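Local atomic coordinates of sulfur oxidation protein soxB (Thermus thermophilus, PDB entry 2WDC), a protein that binds two manganese ions and is probably a hydrolase of the 5'-nucleotidase family that acts in sulfur oxidation, releasing sulfate from a carrier-bound intermediate. Residues Ala365-Leu370 and Gly538-Arg543; Val157-Ser162 and Glu183-Asn188; Ser137-Leu142 and Ala351-His356; Asn51-Lys56 and Asn452-Asp457; Leu434-Gly439 and Val514-Pro519. All blocks are in the same frame, centred on the assembly; numbering follows the deposited sequence.

Contact 1: Ala365-Leu370 and Gly538-Arg543; sequences AVSETL and GRVRVR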
# COMPACT_ATOMS: atom_id res chain seq x y z
N ALA A 365 11.09 -17.21 15.09
CA ALA A 365 11.30 -16.61 16.41
C ALA A 365 9.94 -16.15 16.92
O ALA A 365 8.98 -16.09 16.15
CB ALA A 365 12.24 -15.41 16.31
N VAL A 366 9.88 -15.82 18.20
CA VAL A 366 8.65 -15.28 18.77
C VAL A 366 8.86 -13.81 19.09
O VAL A 366 9.89 -13.43 19.62
CB VAL A 366 8.25 -16.04 20.05
CG1 VAL A 366 7.13 -15.29 20.79
CG2 VAL A 366 7.82 -17.46 19.71
N SER A 367 7.88 -12.97 18.76
CA SER A 367 7.99 -11.56 19.10
C SER A 367 7.22 -11.31 20.39
O SER A 367 6.05 -11.69 20.49
CB SER A 367 7.39 -10.68 17.99
OG SER A 367 7.54 -9.32 18.34
N GLU A 368 7.87 -10.69 21.36
CA GLU A 368 7.21 -10.42 22.64
C GLU A 368 6.36 -9.15 22.60
O GLU A 368 5.49 -8.95 23.46
CB GLU A 368 8.25 -10.36 23.77
CG GLU A 368 8.98 -11.67 23.94
CD GLU A 368 9.92 -11.67 25.13
OE1 GLU A 368 10.06 -10.61 25.78
OE2 GLU A 368 10.54 -12.72 25.38
N THR A 369 6.58 -8.32 21.60
CA THR A 369 5.85 -7.06 21.48
C THR A 369 5.32 -6.84 20.07
O THR A 369 5.66 -7.55 19.12
CB THR A 369 6.73 -5.86 21.90
OG1 THR A 369 7.85 -5.80 21.03
CG2 THR A 369 7.22 -6.02 23.35
N LEU A 370 4.45 -5.85 19.94
CA LEU A 370 3.84 -5.53 18.67
C LEU A 370 4.87 -5.06 17.65
O LEU A 370 5.60 -4.09 17.88
CB LEU A 370 2.80 -4.41 18.89
CG LEU A 370 1.96 -3.99 17.68
CD1 LEU A 370 0.97 -5.07 17.29
CD2 LEU A 370 1.25 -2.68 18.02
N GLY A 538 15.98 -16.36 18.60
CA GLY A 538 14.83 -17.12 19.07
C GLY A 538 13.64 -16.28 19.51
O GLY A 538 12.50 -16.67 19.27
N ARG A 539 13.91 -15.17 20.18
CA ARG A 539 12.86 -14.27 20.66
C ARG A 539 13.33 -12.83 20.51
O ARG A 539 14.51 -12.53 20.70
CB ARG A 539 12.54 -14.55 22.14
CG ARG A 539 11.84 -15.87 22.38
CD ARG A 539 11.53 -16.06 23.87
NE ARG A 539 10.30 -15.40 24.27
CZ ARG A 539 9.09 -15.93 24.12
NH1 ARG A 539 8.94 -17.11 23.55
NH2 ARG A 539 8.02 -15.26 24.54
N VAL A 540 12.40 -11.94 20.16
CA VAL A 540 12.73 -10.53 20.05
C VAL A 540 11.77 -9.72 20.92
O VAL A 540 10.67 -10.18 21.22
CB VAL A 540 12.72 -10.03 18.60
CG1 VAL A 540 13.83 -10.70 17.80
CG2 VAL A 540 11.38 -10.27 17.95
N ARG A 541 12.21 -8.54 21.34
CA ARG A 541 11.40 -7.67 22.17
C ARG A 541 11.76 -6.22 21.89
O ARG A 541 12.45 -5.56 22.66
CB ARG A 541 11.56 -7.99 23.65
CG ARG A 541 10.67 -7.14 24.55
CD ARG A 541 10.81 -7.49 26.01
NE ARG A 541 9.89 -6.71 26.83
CZ ARG A 541 8.65 -7.08 27.11
NH1 ARG A 541 8.19 -8.24 26.66
NH2 ARG A 541 7.87 -6.31 27.85
N VAL A 542 11.27 -5.72 20.76
CA VAL A 542 11.54 -4.36 20.33
C VAL A 542 10.59 -3.39 21.01
O VAL A 542 9.38 -3.44 20.79
CB VAL A 542 11.42 -4.25 18.81
CG1 VAL A 542 11.81 -2.85 18.35
CG2 VAL A 542 12.28 -5.30 18.14
N ARG A 543 11.13 -2.49 21.82
CA ARG A 543 10.31 -1.48 22.47
C ARG A 543 10.26 -0.24 21.58
O ARG A 543 11.27 0.14 20.98
CB ARG A 543 10.88 -1.12 23.85
CG ARG A 543 10.98 -2.29 24.82
CD ARG A 543 9.74 -2.42 25.71
NE ARG A 543 8.73 -1.40 25.43
CZ ARG A 543 7.61 -1.24 26.13
NH1 ARG A 543 6.76 -0.28 25.80
NH2 ARG A 543 7.35 -2.04 27.16
O HOH W 1 9.27 -7.46 19.56
O HOH W 2 6.95 -3.06 20.14
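A short parallel strand pair, Val366-Ser367 beside Arg539-Val540, forms one side of a small three-stranded sheet. Val366 N donates to Gly538 O (3.0 Å), Val540 N returns to Val366 O (3.0 Å), and Glu368 N reaches Val540 O (2.8 Å). Beyond this ladder a carboxylate bridges two arginines. Glu368 OE2 takes the N-H of Arg539 NE at 2.9 Å, almost straight (176°), through its anti lone pair and in the guanidinium plane. Glu368 OE1 meets Arg541 NH1 at 3.1 Å, NH1 out of the carboxylate plane and OE1 out of the guanidinium plane. Arg539 can turn back to the acid because its chain bends at chi3 (84°), which also puts Val366 CB over one face of its guanidinium, while Thr369 CG2 sits over the Arg541 guanidinium. An alanine in place of Glu368 would probably leave both guanidinium groups without their shared counter-charge and freer to swing. Thr369 OG1 donates to Val542 O (2.8 Å) from above the carbonyl plane, and a water ties Ser367 OG, Thr369 OG1 and Val542 N together. With Gln414 and Ile416 bonded to the far edge of 365-367, this is a parallel edge-strand pairing in a mixed sheet, clasped by a salt-bridge network.

Contact 2: Val157-Ser162 and Glu183-Asn188; sequences VDHMVS and EFLSYN. With TBU (tertiary-butyl alcohol), chain M.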
# COMPACT_ATOMS: atom_id res chain seq x y z
N VAL A 157 -12.38 -11.03 -11.15
CA VAL A 157 -12.06 -9.60 -11.14
C VAL A 157 -12.33 -9.02 -12.52
O VAL A 157 -11.80 -9.52 -13.52
CB VAL A 157 -10.59 -9.37 -10.72
CG1 VAL A 157 -10.22 -7.89 -10.85
CG2 VAL A 157 -10.37 -9.85 -9.27
N ASP A 158 -13.17 -7.99 -12.59
CA ASP A 158 -13.52 -7.39 -13.89
C ASP A 158 -12.42 -6.51 -14.47
O ASP A 158 -12.18 -6.53 -15.68
CB ASP A 158 -14.83 -6.60 -13.80
CG ASP A 158 -16.02 -7.50 -13.55
OD1 ASP A 158 -16.29 -8.37 -14.40
OD2 ASP A 158 -16.63 -7.39 -12.47
N HIS A 159 -11.79 -5.69 -13.62
CA HIS A 159 -10.73 -4.79 -14.06
C HIS A 159 -9.69 -4.64 -12.97
O HIS A 159 -9.99 -4.78 -11.79
CB HIS A 159 -11.29 -3.37 -14.30
CG HIS A 159 -12.27 -3.28 -15.43
ND1 HIS A 159 -11.92 -3.57 -16.73
CD2 HIS A 159 -13.56 -2.88 -15.46
CE1 HIS A 159 -12.97 -3.39 -17.51
NE2 HIS A 159 -13.98 -2.96 -16.76
N MET A 160 -8.47 -4.28 -13.37
CA MET A 160 -7.43 -3.93 -12.42
C MET A 160 -6.55 -2.88 -13.06
O MET A 160 -6.58 -2.70 -14.30
CB MET A 160 -6.58 -5.14 -11.99
CG MET A 160 -5.48 -5.52 -12.97
SD MET A 160 -4.43 -6.89 -12.36
CE MET A 160 -3.43 -6.05 -11.10
N VAL A 161 -5.82 -2.15 -12.21
CA VAL A 161 -4.81 -1.20 -12.66
C VAL A 161 -3.50 -1.65 -11.99
O VAL A 161 -3.46 -2.74 -11.41
CB VAL A 161 -5.18 0.28 -12.39
CG1 VAL A 161 -6.39 0.66 -13.24
CG2 VAL A 161 -5.42 0.53 -10.92
N SER A 162 -2.44 -0.85 -12.06
CA SER A 162 -1.16 -1.36 -11.58
C SER A 162 -0.17 -0.40 -10.97
O SER A 162 -0.24 0.81 -11.17
CB SER A 162 -0.44 -2.03 -12.76
OG SER A 162 0.05 -1.04 -13.67
N GLU A 183 -10.15 -7.36 -17.53
CA GLU A 183 -9.59 -6.44 -18.50
C GLU A 183 -8.72 -5.40 -17.80
O GLU A 183 -9.21 -4.61 -17.00
CB GLU A 183 -10.68 -5.74 -19.32
CG GLU A 183 -10.10 -4.77 -20.35
CD GLU A 183 -11.15 -4.06 -21.19
OE1 GLU A 183 -12.35 -4.11 -20.85
OE2 GLU A 183 -10.77 -3.45 -22.20
N PHE A 184 -7.42 -5.43 -18.08
CA PHE A 184 -6.49 -4.47 -17.50
C PHE A 184 -6.71 -3.12 -18.19
O PHE A 184 -6.83 -3.05 -19.41
CB PHE A 184 -5.06 -4.96 -17.76
CG PHE A 184 -4.01 -4.09 -17.14
CD1 PHE A 184 -3.55 -4.35 -15.86
CD2 PHE A 184 -3.48 -3.02 -17.84
CE1 PHE A 184 -2.57 -3.56 -15.29
CE2 PHE A 184 -2.50 -2.22 -17.27
CZ PHE A 184 -2.05 -2.48 -16.00
N LEU A 185 -6.79 -2.05 -17.39
CA LEU A 185 -6.98 -0.71 -17.93
C LEU A 185 -5.86 0.22 -17.49
O LEU A 185 -5.39 0.13 -16.35
CB LEU A 185 -8.29 -0.11 -17.41
CG LEU A 185 -9.59 -0.88 -17.68
CD1 LEU A 185 -10.74 -0.20 -16.93
CD2 LEU A 185 -9.88 -0.90 -19.18
N SER A 186 -5.51 1.17 -18.35
CA SER A 186 -4.58 2.24 -17.98
C SER A 186 -4.52 3.26 -19.11
O SER A 186 -4.16 2.91 -20.22
CB SER A 186 -3.17 1.71 -17.69
OG SER A 186 -3.08 1.19 -16.37
N TYR A 187 -4.87 4.51 -18.83
CA TYR A 187 -4.80 5.54 -19.87
C TYR A 187 -3.36 5.99 -20.07
O TYR A 187 -3.01 6.52 -21.13
CB TYR A 187 -5.66 6.76 -19.48
CG TYR A 187 -4.94 7.74 -18.58
CD1 TYR A 187 -4.24 8.82 -19.11
CD2 TYR A 187 -4.86 7.53 -17.20
CE1 TYR A 187 -3.51 9.69 -18.29
CE2 TYR A 187 -4.12 8.37 -16.38
CZ TYR A 187 -3.44 9.45 -16.93
OH TYR A 187 -2.69 10.27 -16.11
N ASN A 188 -2.53 5.79 -19.05
CA ASN A 188 -1.19 6.38 -19.02
C ASN A 188 0.03 5.56 -19.37
O ASN A 188 1.13 6.11 -19.44
CB ASN A 188 -0.98 7.10 -17.68
CG ASN A 188 -1.06 6.16 -16.49
OD1 ASN A 188 -1.96 5.31 -16.41
ND2 ASN A 188 -0.14 6.33 -15.55
O TBU M . -6.43 -7.05 -20.12
C TBU M . -5.95 -6.75 -21.46
C1 TBU M . -6.03 -5.24 -21.74
C2 TBU M . -4.48 -7.17 -21.59
C3 TBU M . -6.79 -7.50 -22.49
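His159 CG stands anti to its carbonyl carbon (chi1 -66°), and this swings the imidazole across to Glu183 and Leu185. Phe184 CG lies opposite the backbone N instead (chi1 -177°), carrying its ring toward Met160 and Ser162. His159 ND1 donates to Glu183 O at 2.9 Å, with the acceptor in the ring plane. That bond helps fix the ring's rotation, and Leu185 CD1 lies over one face, 3.8 Å from the centroid, in a CH-pi contact. A leucine in place of His159 would probably leave Glu183 O without this side-chain donor and His205, bonded to His159 NE2, without its mate. Met160 CG approaches Phe184 CD1 at 3.7 Å; Ser162 OG, hydrogen-bonded to Ser218 OG and Trp166 NE1, comes to the ring edge at CZ (3.5 Å). Glu183 N to Asp158 O (2.9 Å) and Leu185 N to Met160 O (3.2 Å) join the backbones. On the outer edge of strand 183-184, Phe184 N donates to a tert-butyl alcohol oxygen (2.8 Å). This loose parallel pairing closes a beta-alpha-beta unit around helix 170-179: strand 159-160 lies between 125-129 and the outermost 183-184, helix 146-155 touches Met160, strand 210-217 touches His159 and Leu185, and Val161 lies beside the manganese ligand His263.

Contact 3: Ser137-Leu142 and Ala351-His356; sequences SGLSLL and AQLAPH. With TBU (tertiary-butyl alcohol), chain O; TBU (tertiary-butyl alcohol), chain L.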
# COMPACT_ATOMS: atom_id res chain seq x y z
N SER A 137 4.54 -11.12 -1.40
CA SER A 137 4.07 -12.15 -0.48
C SER A 137 4.79 -13.44 -0.81
O SER A 137 5.40 -13.57 -1.88
CB SER A 137 2.56 -12.37 -0.60
OG SER A 137 2.25 -13.04 -1.81
N GLY A 138 4.72 -14.40 0.10
CA GLY A 138 5.34 -15.70 -0.13
C GLY A 138 4.76 -16.36 -1.37
O GLY A 138 5.49 -16.78 -2.28
N LEU A 139 3.43 -16.41 -1.44
CA LEU A 139 2.74 -17.01 -2.58
C LEU A 139 3.18 -16.35 -3.89
O LEU A 139 3.39 -17.01 -4.91
CB LEU A 139 1.23 -16.83 -2.42
CG LEU A 139 0.32 -17.37 -3.54
CD1 LEU A 139 0.26 -18.90 -3.49
CD2 LEU A 139 -1.08 -16.75 -3.45
N SER A 140 3.30 -15.03 -3.87
CA SER A 140 3.70 -14.34 -5.07
C SER A 140 5.13 -14.67 -5.49
O SER A 140 5.38 -15.01 -6.65
CB SER A 140 3.57 -12.83 -4.88
OG SER A 140 4.13 -12.16 -6.00
N LEU A 141 6.06 -14.61 -4.56
CA LEU A 141 7.46 -14.87 -4.89
C LEU A 141 7.67 -16.30 -5.36
O LEU A 141 8.46 -16.55 -6.26
CB LEU A 141 8.37 -14.60 -3.68
CG LEU A 141 8.51 -13.13 -3.30
CD1 LEU A 141 9.12 -13.04 -1.90
CD2 LEU A 141 9.37 -12.40 -4.32
N LEU A 142 6.94 -17.24 -4.76
CA LEU A 142 7.11 -18.65 -5.12
C LEU A 142 6.55 -18.98 -6.50
O LEU A 142 6.87 -20.03 -7.07
CB LEU A 142 6.48 -19.54 -4.05
CG LEU A 142 7.24 -19.59 -2.73
CD1 LEU A 142 6.36 -20.16 -1.61
CD2 LEU A 142 8.50 -20.43 -2.89
N ALA A 351 -3.03 -26.56 -2.58
CA ALA A 351 -2.31 -27.18 -3.68
C ALA A 351 -1.06 -26.40 -4.06
O ALA A 351 -0.02 -26.98 -4.36
CB ALA A 351 -3.23 -27.34 -4.89
N GLN A 352 -1.16 -25.07 -4.03
CA GLN A 352 -0.03 -24.22 -4.39
C GLN A 352 1.11 -24.22 -3.36
O GLN A 352 2.28 -24.20 -3.72
CB GLN A 352 -0.51 -22.78 -4.59
CG GLN A 352 -1.31 -22.56 -5.86
CD GLN A 352 -0.46 -22.65 -7.11
OE1 GLN A 352 0.56 -21.96 -7.24
NE2 GLN A 352 -0.84 -23.54 -8.02
N LEU A 353 0.76 -24.21 -2.08
CA LEU A 353 1.76 -24.09 -1.03
C LEU A 353 2.11 -25.33 -0.21
O LEU A 353 2.99 -25.27 0.64
CB LEU A 353 1.44 -22.90 -0.13
CG LEU A 353 1.33 -21.58 -0.89
CD1 LEU A 353 0.89 -20.45 0.03
CD2 LEU A 353 2.65 -21.24 -1.57
N ALA A 354 1.43 -26.44 -0.47
CA ALA A 354 1.71 -27.68 0.25
C ALA A 354 3.20 -28.01 0.23
O ALA A 354 3.79 -28.34 1.27
CB ALA A 354 0.91 -28.83 -0.35
N PRO A 355 3.84 -27.91 -0.94
CA PRO A 355 5.27 -28.20 -1.06
C PRO A 355 6.16 -27.21 -0.31
O PRO A 355 7.34 -27.47 -0.10
CB PRO A 355 5.54 -28.05 -2.57
CG PRO A 355 4.20 -28.17 -3.22
CD PRO A 355 3.24 -27.58 -2.25
N HIS A 356 5.61 -26.06 0.06
CA HIS A 356 6.41 -25.03 0.71
C HIS A 356 5.97 -24.69 2.13
O HIS A 356 6.48 -23.73 2.72
CB HIS A 356 6.41 -23.74 -0.12
CG HIS A 356 6.66 -23.95 -1.58
ND1 HIS A 356 7.92 -24.18 -2.09
CD2 HIS A 356 5.82 -23.98 -2.63
CE1 HIS A 356 7.84 -24.32 -3.40
NE2 HIS A 356 6.57 -24.20 -3.76
O TBU O . 11.10 -17.48 -4.18
C TBU O . 12.27 -16.91 -3.61
C1 TBU O . 12.90 -15.89 -4.56
C2 TBU O . 13.28 -18.02 -3.38
C3 TBU O . 11.94 -16.24 -2.28
O TBU L . -1.49 -23.46 2.87
C TBU L . -1.46 -24.75 3.49
C1 TBU L . -0.42 -25.62 2.79
C2 TBU L . -2.85 -25.39 3.37
C3 TBU L . -1.08 -24.59 4.97
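Helix 138-143 meets the 351-356 region of the chain, which begins in helix 343-353, with Leu139 and Leu353 the nearest residues, their CA atoms 7.3 Å apart and one layer of side chains between them. That layer is apolar. Leu139 crosses Leu353 at about a right angle, and its CD1 touches Leu353 CD2 at 3.9 Å and rests on Gln352 CB at 4.1 Å. Leu142 comes to the same methyl from the next turn, its CD1 3.9 Å from Leu353 CD2, so one branch of Leu353 is held between two leucines of the opposing helix. Leu142 then slides past His356: CD1 lies 3.8 Å from His356 CG, and CD2 sits over the imidazole face, 4.0 Å from its centroid, in a CH-pi contact. His356 CG, anti to the carbonyl carbon (chi1 -46°), turns the imidazole toward Leu142. Pro355 CB backs the opposite face. Leu360, from the short helix that starts just after His356, reaches both Leu142 and Leu353. At the start of helix 138-143, Ser137 OG caps Ser140 N (3.1 Å) and also bonds Gly39 O. This is leucine-rich helix packing, two helical segments sharing a small apolar patch, with an N-capped helix whose cap bonds the residue next to the manganese ligand His38.

Contact 4: Asn51-Lys56 and Asn452-Asp457; sequences NLIAPK and NVFTSD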
# COMPACT_ATOMS: atom_id res chain seq x y z
N ASN A 51 1.03 7.57 12.97
CA ASN A 51 1.19 8.95 12.50
C ASN A 51 1.14 9.06 11.00
O ASN A 51 1.73 8.23 10.29
CB ASN A 51 2.52 9.55 12.97
CG ASN A 51 2.71 9.45 14.46
OD1 ASN A 51 2.35 10.37 15.21
ND2 ASN A 51 3.29 8.34 14.90
N LEU A 52 0.46 10.10 10.52
CA LEU A 52 0.41 10.46 9.11
C LEU A 52 0.62 11.97 9.14
O LEU A 52 -0.34 12.74 9.14
CB LEU A 52 -0.93 10.09 8.46
CG LEU A 52 -1.11 8.60 8.17
CD1 LEU A 52 -2.53 8.33 7.73
CD2 LEU A 52 -0.11 8.17 7.08
N ILE A 53 1.88 12.37 9.27
CA ILE A 53 2.26 13.77 9.42
C ILE A 53 2.13 14.56 8.13
O ILE A 53 2.57 14.13 7.07
CB ILE A 53 3.66 13.88 10.02
CG1 ILE A 53 3.70 13.16 11.36
CG2 ILE A 53 4.07 15.35 10.17
CD1 ILE A 53 5.09 12.84 11.86
N ALA A 54 1.51 15.73 8.24
CA ALA A 54 1.30 16.58 7.09
C ALA A 54 1.76 17.98 7.42
O ALA A 54 1.76 18.39 8.59
CB ALA A 54 -0.18 16.63 6.76
N PRO A 55 2.16 18.74 6.39
CA PRO A 55 2.46 20.16 6.60
C PRO A 55 1.10 20.77 6.93
O PRO A 55 0.06 20.20 6.58
CB PRO A 55 2.94 20.63 5.22
CG PRO A 55 2.24 19.72 4.25
CD PRO A 55 2.10 18.39 4.95
N LYS A 56 1.09 21.90 7.62
CA LYS A 56 -0.18 22.50 8.06
C LYS A 56 -1.31 22.57 7.02
O LYS A 56 -2.45 22.25 7.34
CB LYS A 56 0.05 23.87 8.73
CG LYS A 56 0.50 23.75 10.18
CD LYS A 56 0.58 25.12 10.87
CE LYS A 56 1.40 26.09 10.05
NZ LYS A 56 1.53 27.42 10.73
N ASN A 452 9.68 15.80 -0.43
CA ASN A 452 8.65 15.10 -1.18
C ASN A 452 7.47 14.73 -0.27
O ASN A 452 6.31 15.00 -0.60
CB ASN A 452 9.21 13.82 -1.81
CG ASN A 452 10.17 14.11 -2.95
OD1 ASN A 452 9.87 14.90 -3.85
ND2 ASN A 452 11.33 13.46 -2.93
N VAL A 453 7.76 14.12 0.87
CA VAL A 453 6.71 13.69 1.77
C VAL A 453 5.90 14.85 2.33
O VAL A 453 4.69 14.72 2.54
CB VAL A 453 7.28 12.82 2.91
CG1 VAL A 453 6.18 12.48 3.93
CG2 VAL A 453 7.92 11.55 2.34
N PHE A 454 6.56 15.98 2.58
CA PHE A 454 5.88 17.11 3.20
C PHE A 454 5.53 18.28 2.29
O PHE A 454 5.21 19.36 2.77
CB PHE A 454 6.61 17.56 4.46
CG PHE A 454 6.80 16.46 5.45
CD1 PHE A 454 5.70 15.85 6.02
CD2 PHE A 454 8.07 15.94 5.70
CE1 PHE A 454 5.86 14.76 6.87
CE2 PHE A 454 8.24 14.87 6.56
CZ PHE A 454 7.12 14.28 7.16
N THR A 455 5.57 18.05 0.98
CA THR A 455 5.16 19.11 0.07
C THR A 455 3.68 19.40 0.33
O THR A 455 2.88 18.48 0.53
CB THR A 455 5.40 18.79 -1.41
OG1 THR A 455 4.90 19.88 -2.20
CG2 THR A 455 4.67 17.52 -1.81
N SER A 456 3.32 20.68 0.31
CA SER A 456 1.94 21.09 0.58
C SER A 456 1.04 21.04 -0.65
O SER A 456 -0.16 21.26 -0.55
CB SER A 456 1.92 22.51 1.17
OG SER A 456 2.60 23.41 0.32
N ASP A 457 1.63 20.78 -1.82
CA ASP A 457 0.86 20.73 -3.06
C ASP A 457 0.50 19.28 -3.35
O ASP A 457 1.37 18.49 -3.74
CB ASP A 457 1.66 21.34 -4.21
CG ASP A 457 0.84 21.47 -5.48
OD1 ASP A 457 -0.28 20.93 -5.54
OD2 ASP A 457 1.34 22.10 -6.45
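Ile53, which packs on Phe454, and Asn51 are tied by one hydroxyl: Thr376 OG1 bonds both Ile53 N and Asn51 O. This probably helps set the loop that meets the chain leaving helix 439-453. Between the two segments themselves the meeting is one of van der Waals contact. Phe454 is the first residue to leave the helix, and with CG anti to its carbonyl carbon (chi1 -55°) the ring reaches over to the loop. Its CE1 touches Ile53 CG2 at 3.8 Å and comes within 3.4 Å of Ile53 O, the oxygen lying at the ring edge near its plane. From the same segment as the ring, Val453 CG1 lies over one face, 3.7 Å above the plane, which probably limits its rotation. Pro55 packs on the backbone just after the helix. Its CG presses on Phe454 O at 3.3 Å and reaches Ser456 CA at 3.9 Å, while CB stands 3.6 Å from Phe454 O. The turn after the helix has its own brace in Gln461 NE2, which bonds Val453 O and Thr455 O. Ala54 O and Lys56 N continue the loop's tethering, to Arg553 and Asp479. This is loop-on-helix packing, a long loop following strand 29-34 against the end of a helix, consistent with the interface between the metal-binding part and the C-terminal part of a 5'-nucleotidase-family enzyme.

Contact 5: Leu434-Gly439 and Val514-Pro519; sequences LFYLRG and VGEAKP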
# COMPACT_ATOMS: atom_id res chain seq x y z
N LEU A 434 25.79 -2.62 1.39
CA LEU A 434 26.62 -1.94 2.39
C LEU A 434 27.54 -0.98 1.63
O LEU A 434 28.22 -1.37 0.68
CB LEU A 434 27.45 -2.96 3.18
CG LEU A 434 26.86 -3.42 4.51
CD1 LEU A 434 25.44 -3.97 4.38
CD2 LEU A 434 27.77 -4.45 5.16
N PHE A 435 27.54 0.29 2.02
CA PHE A 435 28.33 1.28 1.29
C PHE A 435 28.60 2.47 2.20
O PHE A 435 27.84 2.72 3.14
CB PHE A 435 27.55 1.75 0.06
CG PHE A 435 26.14 2.16 0.38
CD1 PHE A 435 25.83 3.48 0.67
CD2 PHE A 435 25.14 1.20 0.50
CE1 PHE A 435 24.54 3.85 1.00
CE2 PHE A 435 23.84 1.57 0.83
CZ PHE A 435 23.55 2.89 1.10
N TYR A 436 29.63 3.23 1.88
CA TYR A 436 29.96 4.40 2.68
C TYR A 436 29.27 5.63 2.13
O TYR A 436 29.13 5.80 0.91
CB TYR A 436 31.48 4.64 2.68
CG TYR A 436 32.25 3.53 3.36
CD1 TYR A 436 32.36 3.49 4.74
CD2 TYR A 436 32.82 2.50 2.61
CE1 TYR A 436 33.04 2.46 5.37
CE2 TYR A 436 33.50 1.47 3.24
CZ TYR A 436 33.60 1.46 4.62
OH TYR A 436 34.27 0.44 5.25
N LEU A 437 28.84 6.50 3.05
CA LEU A 437 28.24 7.78 2.70
C LEU A 437 28.96 8.85 3.51
O LEU A 437 29.35 8.60 4.65
CB LEU A 437 26.76 7.81 3.09
CG LEU A 437 25.77 7.01 2.24
CD1 LEU A 437 24.39 7.17 2.89
CD2 LEU A 437 25.75 7.53 0.80
N ARG A 438 29.08 10.05 2.95
CA ARG A 438 29.63 11.15 3.72
C ARG A 438 28.47 11.65 4.59
O ARG A 438 27.30 11.54 4.21
CB ARG A 438 30.08 12.28 2.79
CG ARG A 438 31.32 11.96 1.96
CD ARG A 438 31.60 13.03 0.91
NE ARG A 438 30.67 12.95 -0.21
CZ ARG A 438 29.67 13.80 -0.42
NH1 ARG A 438 29.46 14.80 0.43
NH2 ARG A 438 28.87 13.64 -1.47
N GLY A 439 28.80 12.24 5.74
CA GLY A 439 27.79 12.78 6.63
C GLY A 439 26.81 13.68 5.90
O GLY A 439 25.60 13.62 6.12
N VAL A 514 24.69 6.28 -4.74
CA VAL A 514 25.52 7.45 -4.44
C VAL A 514 26.58 7.18 -3.39
O VAL A 514 27.27 8.10 -2.94
CB VAL A 514 24.69 8.69 -4.09
CG1 VAL A 514 23.79 9.10 -5.27
CG2 VAL A 514 23.89 8.47 -2.81
N GLY A 515 26.73 5.93 -2.98
CA GLY A 515 27.73 5.60 -1.99
C GLY A 515 28.91 4.86 -2.58
O GLY A 515 28.97 4.60 -3.78
N GLU A 516 29.87 4.52 -1.72
CA GLU A 516 31.04 3.77 -2.15
C GLU A 516 30.87 2.36 -1.61
O GLU A 516 30.90 2.15 -0.39
CB GLU A 516 32.32 4.39 -1.58
CG GLU A 516 33.58 3.60 -1.90
CD GLU A 516 34.72 3.86 -0.93
OE1 GLU A 516 34.58 4.74 -0.05
OE2 GLU A 516 35.76 3.18 -1.04
N ALA A 517 30.64 1.40 -2.50
CA ALA A 517 30.42 0.02 -2.08
C ALA A 517 31.50 -0.48 -1.12
O ALA A 517 32.69 -0.27 -1.34
CB ALA A 517 30.29 -0.90 -3.29
N LYS A 518 31.07 -1.17 -0.06
CA LYS A 518 32.01 -1.72 0.90
C LYS A 518 32.81 -2.83 0.24
O LYS A 518 32.24 -3.81 -0.26
CB LYS A 518 31.27 -2.28 2.11
CG LYS A 518 32.20 -2.91 3.14
CD LYS A 518 31.43 -3.41 4.35
CE LYS A 518 32.33 -3.54 5.58
NZ LYS A 518 33.39 -4.57 5.40
N PRO A 519 34.14 -2.71 0.24
CA PRO A 519 34.90 -3.78 -0.43
C PRO A 519 34.74 -5.12 0.28
O PRO A 519 34.66 -5.18 1.51
CB PRO A 519 36.35 -3.29 -0.33
CG PRO A 519 36.23 -1.79 -0.26
CD PRO A 519 34.97 -1.53 0.52
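The Tyr436 side chain, with CG anti to the carbonyl carbon (chi1 -65°), passes Glu516, Lys518 and Pro519. Its CB lies 4.0 Å from Glu516 O. Next, CD2 settles closer to that oxygen, at 3.6 Å, with the Glu516 side chain crossing the ring obliquely. CE2 passes Lys518 CA at 4.2 Å, and Pro519 CD meets it at the ring edge, 4.3 Å away. The hydroxyl end comes only loosely near Lys518, whose side chain has two conformers. Glu516 is also deposited in two conformers; in the one given, Arg501 makes a salt bridge to Glu516 OE1 as well as a cation-pi contact with the tyrosine ring, so this one guanidinium meets both residues of a pair facing each other across the strands. The pairing is antiparallel: strand 516-517 joins the long strand 431-438, whose other edge is bonded to strand 501-507, in a mixed sheet within the C-terminal part of the enzyme. Tyr436 and Glu516 are the hydrogen-bonded pair, with Tyr436 N to Glu516 O at 2.8 Å and Glu516 N to Tyr436 O at 3.0 Å, the latter in the carbonyl plane on a lone pair. Lys518 N adds a bond to Leu434 O at 3.0 Å. Phe435 and Ala517 make the non-hydrogen-bonded pair, and Phe435 CD1 reaches Gly515 CA at 3.9 Å. Gly515 lies so close to this ring and to Tyr436 O that a CB would probably clash. Leu437 CD2 leans on Gly515 as well and touches Val514 CG2.

Overall arrangement
Contacts 2 and 4 are the buried ones, their centres about 17 Å from the centre of the chain; contacts 1, 3 and 5 lie farther out and are partly buried. Three join strands, each in a different sheet: contact 1 in parallel, contact 2 in parallel but loosely, contact 5 antiparallel. Contacts 3 and 4 instead pack helical segments and a loop, mainly through apolar side chains. A carboxylate sits between arginines in contact 1, and Arg501 stands beside contact 5; contact 2 joins its strands with a histidine N-H, and its Val161-Ser162 end runs on toward the manganese site. Strand 431-438 of contact 5 runs straight into helix 439-453 of contact 4. Contacts 1 and 2 lie on opposite sides of the centre, as do contacts 3 and 4.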